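Side-chain contacts in 3-isopropylmalate dehydratase small subunit (Campylobacter jejuni, PDB 3Q3W), which forms the small subunit of the isomerase that interconverts 2-isopropylmalate and 3-isopropylmalate through 2-isopropylmaleate in Campylobacter jejuni: residues A[124-127]-A[128-132]; A[154-158]-A[159-163]. One frame throughout, in Å; residues are numbered along the deposited sequence. Where two conformers were deposited one is given.

Contact 1 of 2, residues A[124-127]-A[128-132]; sequences IELA and KDEVL
Glu130 lays its carboxylate against the side of Leu126, the two side chains crossing at about a right angle. Glu130 OE1 comes within 3.5 Å of Leu126 CB and 3.6 Å of Leu126 CD2, so a carboxylate oxygen rests on the flank of an aliphatic group. The same oxygen accepts a backbone bond: Ala127 N donates to Glu130 OE1 at 3.2 Å, a moderately bent bond (N-H...O 140°) that meets the oxygen from above the carboxylate plane. With CG anti to the carbonyl carbon (chi1 -69°) and the chain extended beyond it, Glu130 runs back toward the start of its own helix and reaches this N-H. Ala127 is the N-cap, and a bond from its N-H to the side chain three residues on is one half of a capping box; alanine has no polar side-chain group with which to return the other half. Ala127 O accepts the first helical bond, from Val131 N at 3.0 Å and nearly straight (160°), while the bond from Glu130 N to the same oxygen is weak. Leu126, just before the N-cap, also meets Val131: Leu126 CB lies 3.9 Å from Val131 CG2. That pairing of the residue before the N-cap with the fourth residue after the N-cap is a hydrophobic staple. Leu126 and Glu130 further touch Phe162 of strand 160-163, Leu126 packs on Ile104 of strand 102-105, and Val131 rests on Pro106, so this junction of strand 122-125 with helix 128-140 packs against both strand 102-105 and strand 160-163.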
ATOM      1  N   ILE A 124       0.227  -5.743   5.873  1.00 34.84           N
ATOM      2  CA  ILE A 124      -0.704  -6.655   6.517  1.00 37.51           C
ATOM      3  C   ILE A 124      -0.870  -7.874   5.659  1.00 39.26           C
ATOM      4  O   ILE A 124      -1.414  -7.801   4.540  1.00 37.81           O
ATOM      5  CB  ILE A 124      -2.063  -5.989   6.690  1.00 37.52           C
ATOM      6  CG1 ILE A 124      -1.925  -4.837   7.678  1.00 36.17           C
ATOM      7  CG2 ILE A 124      -3.124  -7.007   7.136  1.00 40.20           C
ATOM      8  CD1 ILE A 124      -3.008  -3.781   7.625  1.00 34.65           C
ATOM      9  N   GLU A 125      -0.405  -9.004   6.183  1.00 41.02           N
ATOM     10  CA  GLU A 125      -0.537 -10.267   5.477  1.00 43.65           C
ATOM     11  C   GLU A 125      -1.820 -10.918   5.962  1.00 45.14           C
ATOM     12  O   GLU A 125      -1.983 -11.125   7.176  1.00 45.72           O
ATOM     13  CB  GLU A 125       0.677 -11.172   5.717  1.00 45.33           C
ATOM     14  CG  GLU A 125       1.906 -10.740   4.923  1.00 45.85           C
ATOM     15  CD  GLU A 125       3.183 -11.520   5.244  1.00 51.66           C
ATOM     16  OE1 GLU A 125       3.174 -12.362   6.202  1.00 54.58           O
ATOM     17  OE2 GLU A 125       4.187 -11.310   4.498  1.00 51.17           O
ATOM     18  N   LEU A 126      -2.736 -11.191   5.027  1.00 44.54           N
ATOM     19  CA  LEU A 126      -3.956 -11.947   5.308  1.00 45.93           C
ATOM     20  C   LEU A 126      -3.979 -13.252   4.518  1.00 47.42           C
ATOM     21  O   LEU A 126      -3.309 -13.374   3.500  1.00 47.15           O
ATOM     22  CB  LEU A 126      -5.195 -11.112   4.981  1.00 45.32           C
ATOM     23  CG  LEU A 126      -5.383  -9.891   5.891  1.00 44.25           C
ATOM     24  CD1 LEU A 126      -6.771  -9.264   5.707  1.00 40.73           C
ATOM     25  CD2 LEU A 126      -5.138 -10.294   7.369  1.00 40.73           C
ATOM     26  N   ALA A 127      -4.719 -14.249   4.983  1.00 48.84           N
ATOM     27  CA  ALA A 127      -4.900 -15.444   4.165  1.00 50.24           C
ATOM     28  C   ALA A 127      -5.578 -15.041   2.844  1.00 48.77           C
ATOM     29  O   ALA A 127      -6.397 -14.122   2.814  1.00 46.60           O
ATOM     30  CB  ALA A 127      -5.707 -16.515   4.905  1.00 52.97           C
ATOM     31  N   LYS A 128      -5.208 -15.722   1.761  1.00 49.80           N
ATOM     32  CA  LYS A 128      -5.691 -15.373   0.429  0.60 49.34           C
ATOM     33  C   LYS A 128      -7.214 -15.342   0.374  1.00 49.83           C
ATOM     34  O   LYS A 128      -7.793 -14.458  -0.255  1.00 49.00           O
ATOM     35  CB  LYS A 128      -5.077 -16.311  -0.624  0.60 51.06           C
ATOM     36  CG  LYS A 128      -5.968 -16.643  -1.813  0.60 52.70           C
ATOM     37  CD  LYS A 128      -5.333 -16.317  -3.148  0.60 52.35           C
ATOM     38  CE  LYS A 128      -5.550 -14.864  -3.503  0.60 49.06           C
ATOM     39  NZ  LYS A 128      -4.967 -14.542  -4.839  0.60 50.78           N
ATOM     40  N   ASP A 129      -7.859 -16.288   1.054  1.00 52.14           N
ATOM     41  CA  ASP A 129      -9.325 -16.281   1.152  0.60 52.82           C
ATOM     42  C   ASP A 129      -9.831 -14.977   1.739  1.00 50.56           C
ATOM     43  O   ASP A 129     -10.842 -14.446   1.288  1.00 49.24           O
ATOM     44  CB  ASP A 129      -9.868 -17.480   1.960  0.60 56.04           C
ATOM     45  CG  ASP A 129      -9.697 -17.332   3.475  0.60 56.79           C
ATOM     46  OD1 ASP A 129     -10.728 -17.313   4.190  0.60 55.11           O
ATOM     47  OD2 ASP A 129      -8.534 -17.273   3.962  0.60 57.44           O
ATOM     48  N   GLU A 130      -9.129 -14.444   2.729  1.00 49.68           N
ATOM     49  CA  GLU A 130      -9.570 -13.226   3.383  1.00 48.20           C
ATOM     50  C   GLU A 130      -9.350 -12.041   2.417  1.00 45.65           C
ATOM     51  O   GLU A 130     -10.216 -11.184   2.306  1.00 44.65           O
ATOM     52  CB  GLU A 130      -8.832 -13.002   4.704  1.00 48.97           C
ATOM     53  CG  GLU A 130      -9.164 -14.009   5.898  1.00 53.49           C
ATOM     54  CD  GLU A 130      -8.224 -13.813   7.132  1.00 55.29           C
ATOM     55  OE1 GLU A 130      -7.101 -13.291   6.939  1.00 54.14           O
ATOM     56  OE2 GLU A 130      -8.602 -14.174   8.281  1.00 58.23           O
ATOM     57  N   VAL A 131      -8.226 -12.026   1.701  1.00 44.37           N
ATOM     58  CA  VAL A 131      -7.955 -10.987   0.686  1.00 41.73           C
ATOM     59  C   VAL A 131      -9.047 -10.991  -0.409  1.00 42.19           C
ATOM     60  O   VAL A 131      -9.519  -9.947  -0.822  1.00 39.04           O
ATOM     61  CB  VAL A 131      -6.557 -11.157   0.021  1.00 40.90           C
ATOM     62  CG1 VAL A 131      -6.347 -10.104  -1.063  1.00 36.91           C
ATOM     63  CG2 VAL A 131      -5.417 -11.095   1.058  1.00 39.65           C
ATOM     64  N   LEU A 132      -9.469 -12.186  -0.821  1.00 44.89           N
ATOM     65  CA  LEU A 132     -10.371 -12.361  -1.955  1.00 45.34           C
ATOM     66  C   LEU A 132     -11.743 -11.828  -1.604  1.00 45.15           C
ATOM     67  O   LEU A 132     -12.423 -11.165  -2.409  1.00 44.30           O
ATOM     68  CB  LEU A 132     -10.443 -13.849  -2.303  1.00 49.24           C
ATOM     69  CG  LEU A 132     -10.082 -14.212  -3.743  1.00 50.67           C
ATOM     70  CD1 LEU A 132      -9.144 -13.191  -4.355  1.00 50.97           C
ATOM     71  CD2 LEU A 132      -9.495 -15.639  -3.784  1.00 53.97           C
TER

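Contact 2 of 2, residues A[154-158]-A[159-163]; sequences RVFFK and DKIFS
Val155 O is gripped from several directions by strand 160-163. Phe162 N donates to it at 3.0 Å, in the carbonyl plane; Ile161 CA adds a CA-H...O contact to Val155 O at 3.3 Å; and the Phe162 ring turns its edge to it, with Phe162 CD2 3.6 Å from Val155 O. The return bond from Val155 N to Phe162 O completes a hydrogen-bonded antiparallel pair, and Phe157 with Lys160 forms the next one. The latter closes a type II' turn whose first corner, Lys158, has a positive phi (67°). On the face carrying Arg154, Phe156 and Ile161, the isoleucine divides its branches between two neighbours. Ile161 CG1 lies alongside the Phe156 ring, 4.0 Å from Phe156 CD1, the two side chains pointing the same way. Ile161 CG2, anti to the backbone N, goes to the diagonal neighbour instead: it is 3.8 Å from Arg154 CD and sits at the guanidinium edge, near its plane. The other face carries Val155, Phe157, Lys160 and Phe162, with Val155 CB 4.4 Å from Phe162 CB. Near the turn, Lys158 CG is centred over one face of the Phe157 ring, 4.1 Å above it, before the bent chain continues to Ser141; Lys160 leads to a salt bridge with Glu133. Phe157 also packs on Leu138 of helix 128-140 and Val155 on Ile146 of strand 145-149. Strand directions 160° apart and alternating pair types, closed by a two-residue loop, define a classic type II' beta hairpin at the margin of the mixed sheet.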
ATOM      1  N   ARG A 154      -5.631  -5.952  14.128  1.00 44.47           N
ATOM      2  CA  ARG A 154      -6.888  -6.297  13.441  1.00 45.36           C
ATOM      3  C   ARG A 154      -7.246  -5.304  12.283  1.00 42.73           C
ATOM      4  O   ARG A 154      -6.794  -4.159  12.278  1.00 41.32           O
ATOM      5  CB  ARG A 154      -8.027  -6.355  14.450  1.00 47.50           C
ATOM      6  CG  ARG A 154      -7.862  -7.471  15.504  1.00 51.83           C
ATOM      7  CD  ARG A 154      -9.068  -7.608  16.447  1.00 56.71           C
ATOM      8  NE  ARG A 154      -9.241  -8.984  16.960  1.00 59.03           N
ATOM      9  CZ  ARG A 154      -8.411  -9.611  17.796  1.00 63.69           C
ATOM     10  NH1 ARG A 154      -8.698 -10.859  18.188  1.00 66.68           N
ATOM     11  NH2 ARG A 154      -7.307  -9.014  18.270  1.00 61.91           N
ATOM     12  N   VAL A 155      -8.033  -5.791  11.319  1.00 42.17           N
ATOM     13  CA  VAL A 155      -8.605  -5.019  10.223  1.00 40.64           C
ATOM     14  C   VAL A 155     -10.123  -5.140  10.267  1.00 43.10           C
ATOM     15  O   VAL A 155     -10.683  -6.266  10.424  1.00 45.07           O
ATOM     16  CB  VAL A 155      -8.083  -5.521   8.864  1.00 40.12           C
ATOM     17  CG1 VAL A 155      -8.800  -4.822   7.722  1.00 34.65           C
ATOM     18  CG2 VAL A 155      -6.560  -5.337   8.797  1.00 38.03           C
ATOM     19  N   PHE A 156     -10.790  -3.992  10.229  1.00 42.13           N
ATOM     20  CA  PHE A 156     -12.231  -3.922  10.410  1.00 44.35           C
ATOM     21  C   PHE A 156     -12.794  -3.428   9.100  1.00 45.17           C
ATOM     22  O   PHE A 156     -12.473  -2.311   8.684  1.00 44.23           O
ATOM     23  CB  PHE A 156     -12.596  -2.940  11.536  1.00 44.49           C
ATOM     24  CG  PHE A 156     -11.952  -3.254  12.867  1.00 47.84           C
ATOM     25  CD1 PHE A 156     -12.630  -4.012  13.828  1.00 49.09           C
ATOM     26  CD2 PHE A 156     -10.664  -2.799  13.166  1.00 47.64           C
ATOM     27  CE1 PHE A 156     -12.056  -4.306  15.064  1.00 51.02           C
ATOM     28  CE2 PHE A 156     -10.068  -3.093  14.413  1.00 49.07           C
ATOM     29  CZ  PHE A 156     -10.774  -3.866  15.373  1.00 50.33           C
ATOM     30  N   PHE A 157     -13.578  -4.261   8.422  1.00 46.84           N
ATOM     31  CA  PHE A 157     -14.280  -3.853   7.201  1.00 46.01           C
ATOM     32  C   PHE A 157     -15.746  -4.266   7.293  1.00 48.86           C
ATOM     33  O   PHE A 157     -16.071  -5.472   7.269  1.00 50.06           O
ATOM     34  CB  PHE A 157     -13.651  -4.495   5.974  1.00 45.19           C
ATOM     35  CG  PHE A 157     -14.204  -3.983   4.657  1.00 45.43           C
ATOM     36  CD1 PHE A 157     -14.597  -2.645   4.499  1.00 42.88           C
ATOM     37  CD2 PHE A 157     -14.292  -4.834   3.568  1.00 47.55           C
ATOM     38  CE1 PHE A 157     -15.091  -2.194   3.321  1.00 40.96           C
ATOM     39  CE2 PHE A 157     -14.766  -4.380   2.368  1.00 47.23           C
ATOM     40  CZ  PHE A 157     -15.180  -3.043   2.242  1.00 44.39           C
ATOM     41  N   LYS A 158     -16.614  -3.268   7.408  1.00 49.63           N
ATOM     42  CA  LYS A 158     -18.038  -3.496   7.611  1.00 53.51           C
ATOM     43  C   LYS A 158     -18.111  -4.121   8.994  1.00 56.86           C
ATOM     44  O   LYS A 158     -17.520  -3.564   9.925  1.00 57.43           O
ATOM     45  CB  LYS A 158     -18.631  -4.392   6.508  1.00 54.10           C
ATOM     46  CG  LYS A 158     -18.474  -3.845   5.104  1.00 54.69           C
ATOM     47  CD  LYS A 158     -19.094  -2.478   5.039  1.00 55.56           C
ATOM     48  CE  LYS A 158     -19.405  -2.033   3.634  1.00 56.26           C
ATOM     49  NZ  LYS A 158     -18.954  -0.626   3.570  1.00 54.81           N
ATOM     50  N   ASP A 159     -18.784  -5.271   9.117  1.00 59.76           N
ATOM     51  CA  ASP A 159     -18.849  -6.020  10.370  1.00 62.95           C
ATOM     52  C   ASP A 159     -17.849  -7.193  10.493  1.00 62.72           C
ATOM     53  O   ASP A 159     -17.867  -7.915  11.510  1.00 65.17           O
ATOM     54  CB  ASP A 159     -20.272  -6.557  10.558  1.00 66.32           C
ATOM     55  CG  ASP A 159     -21.240  -5.494  11.070  1.00 69.26           C
ATOM     56  OD1 ASP A 159     -22.197  -5.870  11.798  1.00 73.13           O
ATOM     57  OD2 ASP A 159     -21.047  -4.299  10.739  1.00 69.89           O
ATOM     58  N   LYS A 160     -16.985  -7.370   9.490  1.00 60.00           N
ATOM     59  CA  LYS A 160     -15.982  -8.440   9.481  1.00 59.80           C
ATOM     60  C   LYS A 160     -14.630  -8.023  10.038  1.00 57.05           C
ATOM     61  O   LYS A 160     -14.189  -6.917   9.814  1.00 55.04           O
ATOM     62  CB  LYS A 160     -15.746  -8.941   8.075  1.00 59.38           C
ATOM     63  CG  LYS A 160     -16.986  -9.338   7.363  1.00 63.44           C
ATOM     64  CD  LYS A 160     -16.658  -9.778   5.955  1.00 65.09           C
ATOM     65  CE  LYS A 160     -17.896 -10.373   5.296  1.00 67.35           C
ATOM     66  NZ  LYS A 160     -17.747 -10.276   3.825  1.00 67.48           N
ATOM     67  N   ILE A 161     -13.974  -8.938  10.754  1.00 56.98           N
ATOM     68  CA  ILE A 161     -12.718  -8.655  11.455  1.00 54.95           C
ATOM     69  C   ILE A 161     -11.697  -9.679  11.038  1.00 54.42           C
ATOM     70  O   ILE A 161     -11.973 -10.863  11.039  1.00 56.14           O
ATOM     71  CB  ILE A 161     -12.872  -8.707  12.990  1.00 56.48           C
ATOM     72  CG1 ILE A 161     -14.003  -7.791  13.468  1.00 56.06           C
ATOM     73  CG2 ILE A 161     -11.592  -8.289  13.652  1.00 55.63           C
ATOM     74  CD1 ILE A 161     -14.285  -7.878  14.981  1.00 60.40           C
ATOM     75  N   PHE A 162     -10.509  -9.218  10.679  1.00 52.00           N
ATOM     76  CA  PHE A 162      -9.434 -10.094  10.309  1.00 52.02           C
ATOM     77  C   PHE A 162      -8.305  -9.797  11.260  1.00 51.73           C
ATOM     78  O   PHE A 162      -8.145  -8.639  11.689  1.00 51.40           O
ATOM     79  CB  PHE A 162      -9.032  -9.800   8.875  1.00 50.61           C
ATOM     80  CG  PHE A 162     -10.181  -9.828   7.916  1.00 51.36           C
ATOM     81  CD1 PHE A 162     -10.441 -10.970   7.163  1.00 53.97           C
ATOM     82  CD2 PHE A 162     -11.040  -8.729   7.794  1.00 50.81           C
ATOM     83  CE1 PHE A 162     -11.514 -11.003   6.265  1.00 53.48           C
ATOM     84  CE2 PHE A 162     -12.117  -8.747   6.916  1.00 50.08           C
ATOM     85  CZ  PHE A 162     -12.360  -9.885   6.145  1.00 52.69           C
ATOM     86  N   SER A 163      -7.527 -10.818  11.618  1.00 52.33           N
ATOM     87  CA  SER A 163      -6.335 -10.632  12.460  0.60 51.32           C
ATOM     88  C   SER A 163      -5.081 -10.811  11.630  1.00 49.39           C
ATOM     89  O   SER A 163      -5.093 -11.541  10.652  1.00 49.88           O
ATOM     90  CB  SER A 163      -6.340 -11.632  13.623  0.60 54.12           C
ATOM     91  OG  SER A 163      -6.232 -12.975  13.171  0.60 55.19           O
TER

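Contact 1 precedes contact 2 along the chain, and their centres lie 11 Å apart. The first joins strand 122-125 to helix 128-140; the second is the hairpin of strands 154-157 and 160-163. Both reach the same mixed sheet, whose outermost strands within this chain, 122-125 and 160-163, each belong to one of them. Although these strands lie at opposite ends of the sheet order, the two contacts touch: Glu130 CG lies 3.5 Å from Phe162 CD1, and Leu126 CD1 is 3.9 Å from Phe162 CB. The approach of the two outer ends, with helix 128-140 against the hairpin, is consistent with the barrel-like swivelling domain of the aconitase family.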